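Local coordinates for protein putative phosphoenolpyruvate-dependent sugar phosphotransferase system (PTS) permease (Klebsiella pneumoniae subsp. pneumoniae, PDB 3MTQ) that probably serves as a mannose-type IIA component of the phosphoenolpyruvate-dependent phosphotransferase system, relaying a phosphoryl group toward a sugar during uptake, at residues K21-F26 and D49-C54. Numbering follows the deposited sequence.
Sequences KRHYIF and DIHTLC
The first beta-alpha-beta crossover of this mannose-type IIA fold brings Y24, I25 and F26 into parallel pairing with I50, H51 and T52. Four backbone hydrogen bonds join the two segments: Y24 N to D49 O, H51 N to Y24 O (2.8 Å), F26 N to H51 O and L53 N to F26 O (2.7 Å). On one face beta-branched I50 offers an arm to each of two neighbours. With I50 CG2 anti to the backbone N, this methyl sits over the centre of the F26 ring, 3.6 Å from its centroid, a CH-pi contact, while CG1 lies 4.0 Å from Y24 CB. Polar residues gather at the start of the strands. In one of two K21 conformers, bends in the chain carry NZ across D49, meeting OD2 at 3.0 Å from above the carboxylate plane, a salt bridge that may not always be present. One water joins D49 OD1, H23 ND1 and H51 NE2, the imidazole nitrogens suiting it by presenting their ring edges; H23 NE2 is held by D78. Strand 50-55 borders the sheet within the chain, and strand 22-29 pairs on its other side with strand 79-84. Helix 32-44 covers I50 and F26, whereas I25 and L53 pack against helix 63-72.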
ATOM      1  N   LYS A  21      -9.705 -11.806  20.867  1.00 31.28           N
ATOM      2  CA  LYS A  21     -10.197 -11.116  19.684  0.50 30.72           C
ATOM      3  C   LYS A  21      -9.100 -10.230  19.144  1.00 30.09           C
ATOM      4  O   LYS A  21      -8.370  -9.576  19.882  1.00 29.54           O
ATOM      5  CB  LYS A  21     -11.483 -10.317  19.897  0.50 30.52           C
ATOM      6  CG  LYS A  21     -12.013  -9.776  18.584  0.50 31.81           C
ATOM      7  CD  LYS A  21     -13.524  -9.901  18.421  0.50 31.64           C
ATOM      8  CE  LYS A  21     -13.931  -9.654  16.987  0.50 31.50           C
ATOM      9  NZ  LYS A  21     -13.804 -10.853  16.088  0.50 31.55           N
ATOM     10  N   ARG A  22      -8.963 -10.277  17.833  1.00 28.85           N
ATOM     11  CA  ARG A  22      -7.994  -9.479  17.116  1.00 28.29           C
ATOM     12  C   ARG A  22      -8.777  -8.474  16.280  1.00 27.39           C
ATOM     13  O   ARG A  22      -9.676  -8.892  15.522  1.00 25.96           O
ATOM     14  CB  ARG A  22      -7.160 -10.409  16.255  1.00 29.06           C
ATOM     15  CG  ARG A  22      -5.983  -9.799  15.525  1.00 29.87           C
ATOM     16  CD  ARG A  22      -5.132 -10.911  14.975  1.00 31.37           C
ATOM     17  NE  ARG A  22      -4.171 -11.445  15.942  1.00 31.00           N
ATOM     18  CZ  ARG A  22      -3.696 -12.694  15.936  1.00 31.09           C
ATOM     19  NH1 ARG A  22      -4.131 -13.589  15.051  1.00 31.26           N
ATOM     20  NH2 ARG A  22      -2.814 -13.069  16.850  1.00 30.99           N
ATOM     21  N   HIS A  23      -8.441  -7.178  16.463  1.00 25.26           N
ATOM     22  CA  HIS A  23      -8.988  -6.082  15.702  1.00 26.35           C
ATOM     23  C   HIS A  23      -7.869  -5.424  14.895  1.00 25.69           C
ATOM     24  O   HIS A  23      -6.715  -5.391  15.335  1.00 25.41           O
ATOM     25  CB  HIS A  23      -9.606  -5.009  16.604  1.00 26.91           C
ATOM     26  CG  HIS A  23     -10.560  -5.524  17.640  1.00 29.65           C
ATOM     27  ND1 HIS A  23     -11.914  -5.653  17.407  1.00 27.00           N
ATOM     28  CD2 HIS A  23     -10.370  -5.840  18.945  1.00 30.84           C
ATOM     29  CE1 HIS A  23     -12.506  -6.078  18.508  1.00 30.22           C
ATOM     30  NE2 HIS A  23     -11.592  -6.192  19.457  1.00 29.83           N
ATOM     31  N   TYR A  24      -8.207  -4.943  13.702  1.00 24.46           N
ATOM     32  CA  TYR A  24      -7.239  -4.255  12.843  0.50 24.72           C
ATOM     33  C   TYR A  24      -7.695  -2.824  12.564  1.00 24.75           C
ATOM     34  O   TYR A  24      -8.912  -2.562  12.380  1.00 25.04           O
ATOM     35  CB  TYR A  24      -7.053  -5.002  11.514  0.50 24.48           C
ATOM     36  CG  TYR A  24      -6.782  -6.497  11.618  0.50 23.88           C
ATOM     37  CD1 TYR A  24      -5.497  -7.012  11.447  0.50 23.79           C
ATOM     38  CD2 TYR A  24      -7.815  -7.392  11.857  0.50 24.98           C
ATOM     39  CE1 TYR A  24      -5.258  -8.367  11.527  0.50 23.11           C
ATOM     40  CE2 TYR A  24      -7.584  -8.751  11.950  0.50 25.74           C
ATOM     41  CZ  TYR A  24      -6.299  -9.234  11.784  0.50 24.75           C
ATOM     42  OH  TYR A  24      -6.114 -10.595  11.866  0.50 24.75           O
ATOM     43  N   ILE A  25      -6.733  -1.901  12.544  1.00 23.82           N
ATOM     44  CA  ILE A  25      -6.969  -0.519  12.151  1.00 23.16           C
ATOM     45  C   ILE A  25      -6.014  -0.235  10.971  1.00 22.65           C
ATOM     46  O   ILE A  25      -4.778  -0.517  11.046  1.00 21.85           O
ATOM     47  CB  ILE A  25      -6.695   0.503  13.249  1.00 22.15           C
ATOM     48  CG1 ILE A  25      -7.684   0.381  14.396  1.00 23.60           C
ATOM     49  CG2 ILE A  25      -6.693   1.932  12.635  1.00 22.63           C
ATOM     50  CD1 ILE A  25      -7.227   1.125  15.659  1.00 24.89           C
ATOM     51  N   PHE A  26      -6.588   0.215   9.876  1.00 21.73           N
ATOM     52  CA  PHE A  26      -5.814   0.791   8.786  1.00 21.71           C
ATOM     53  C   PHE A  26      -5.908   2.273   8.965  1.00 21.94           C
ATOM     54  O   PHE A  26      -7.040   2.855   9.020  1.00 19.44           O
ATOM     55  CB  PHE A  26      -6.313   0.455   7.375  1.00 22.40           C
ATOM     56  CG  PHE A  26      -6.340  -1.016   7.015  1.00 23.23           C
ATOM     57  CD1 PHE A  26      -5.724  -2.002   7.796  1.00 22.69           C
ATOM     58  CD2 PHE A  26      -6.959  -1.395   5.828  1.00 22.74           C
ATOM     59  CE1 PHE A  26      -5.798  -3.341   7.416  1.00 26.83           C
ATOM     60  CE2 PHE A  26      -7.007  -2.723   5.443  1.00 25.82           C
ATOM     61  CZ  PHE A  26      -6.436  -3.690   6.234  1.00 24.53           C
ATOM     62  N   ASP A  49     -13.865  -6.857  11.157  1.00 29.97           N
ATOM     63  CA  ASP A  49     -12.926  -6.433  12.183  1.00 30.08           C
ATOM     64  C   ASP A  49     -11.765  -5.553  11.731  1.00 29.79           C
ATOM     65  O   ASP A  49     -10.803  -5.335  12.503  1.00 29.88           O
ATOM     66  CB  ASP A  49     -12.413  -7.663  12.923  1.00 31.12           C
ATOM     67  CG  ASP A  49     -13.543  -8.412  13.603  1.00 32.70           C
ATOM     68  OD1 ASP A  49     -14.309  -7.733  14.328  1.00 35.65           O
ATOM     69  OD2 ASP A  49     -13.704  -9.629  13.347  1.00 34.68           O
ATOM     70  N   ILE A  50     -11.859  -5.014  10.515  1.00 28.69           N
ATOM     71  CA  ILE A  50     -10.921  -3.991  10.052  1.00 26.91           C
ATOM     72  C   ILE A  50     -11.628  -2.662  10.120  1.00 27.30           C
ATOM     73  O   ILE A  50     -12.705  -2.503   9.545  1.00 28.23           O
ATOM     74  CB  ILE A  50     -10.422  -4.248   8.637  1.00 26.49           C
ATOM     75  CG1 ILE A  50      -9.666  -5.609   8.558  1.00 26.04           C
ATOM     76  CG2 ILE A  50      -9.540  -3.072   8.179  1.00 24.92           C
ATOM     77  CD1 ILE A  50      -9.215  -6.015   7.139  1.00 21.40           C
ATOM     78  N   HIS A  51     -11.036  -1.719  10.829  1.00 26.39           N
ATOM     79  CA  HIS A  51     -11.567  -0.378  10.969  1.00 26.32           C
ATOM     80  C   HIS A  51     -10.628   0.532  10.268  1.00 26.13           C
ATOM     81  O   HIS A  51      -9.425   0.272  10.184  1.00 25.97           O
ATOM     82  CB  HIS A  51     -11.723  -0.028  12.445  1.00 25.93           C
ATOM     83  CG  HIS A  51     -12.506  -1.060  13.183  1.00 28.31           C
ATOM     84  ND1 HIS A  51     -13.873  -0.974  13.354  1.00 31.40           N
ATOM     85  CD2 HIS A  51     -12.137  -2.261  13.685  1.00 28.13           C
ATOM     86  CE1 HIS A  51     -14.304  -2.063  13.965  1.00 30.43           C
ATOM     87  NE2 HIS A  51     -13.271  -2.861  14.171  1.00 31.79           N
ATOM     88  N   THR A  52     -11.144   1.608   9.712  1.00 25.43           N
ATOM     89  CA  THR A  52     -10.253   2.516   8.996  1.00 25.35           C
ATOM     90  C   THR A  52     -10.239   3.895   9.640  1.00 26.49           C
ATOM     91  O   THR A  52     -11.286   4.429  10.084  1.00 27.42           O
ATOM     92  CB  THR A  52     -10.606   2.660   7.542  1.00 25.56           C
ATOM     93  OG1 THR A  52     -11.939   3.230   7.435  1.00 24.65           O
ATOM     94  CG2 THR A  52     -10.454   1.342   6.769  1.00 24.44           C
ATOM     95  N   LEU A  53      -9.059   4.484   9.690  1.00 25.61           N
ATOM     96  CA  LEU A  53      -8.930   5.874  10.064  1.00 25.04           C
ATOM     97  C   LEU A  53      -8.353   6.628   8.873  1.00 25.61           C
ATOM     98  O   LEU A  53      -7.229   6.377   8.462  1.00 23.06           O
ATOM     99  CB  LEU A  53      -8.077   6.068  11.309  1.00 24.90           C
ATOM    100  CG  LEU A  53      -8.070   7.498  11.880  1.00 27.19           C
ATOM    101  CD1 LEU A  53      -7.965   7.540  13.425  1.00 29.16           C
ATOM    102  CD2 LEU A  53      -7.033   8.432  11.205  1.00 26.89           C
ATOM    103  N   CYS A  54      -9.134   7.556   8.318  1.00 23.96           N
ATOM    104  CA  CYS A  54      -8.657   8.342   7.187  1.00 25.47           C
ATOM    105  C   CYS A  54      -8.503   9.814   7.580  1.00 26.15           C
ATOM    106  O   CYS A  54      -9.487  10.552   7.696  1.00 25.71           O
ATOM    107  CB  CYS A  54      -9.584   8.211   5.988  1.00 25.27           C
ATOM    108  SG  CYS A  54      -9.791   6.625   5.230  1.00 26.43           S
TER
HETATM  109  O   HOH W   1     -10.639 -10.956  14.211  1.00 49.84           O
HETATM  110  O   HOH W   2     -13.694  -5.260  15.459  1.00 32.99           O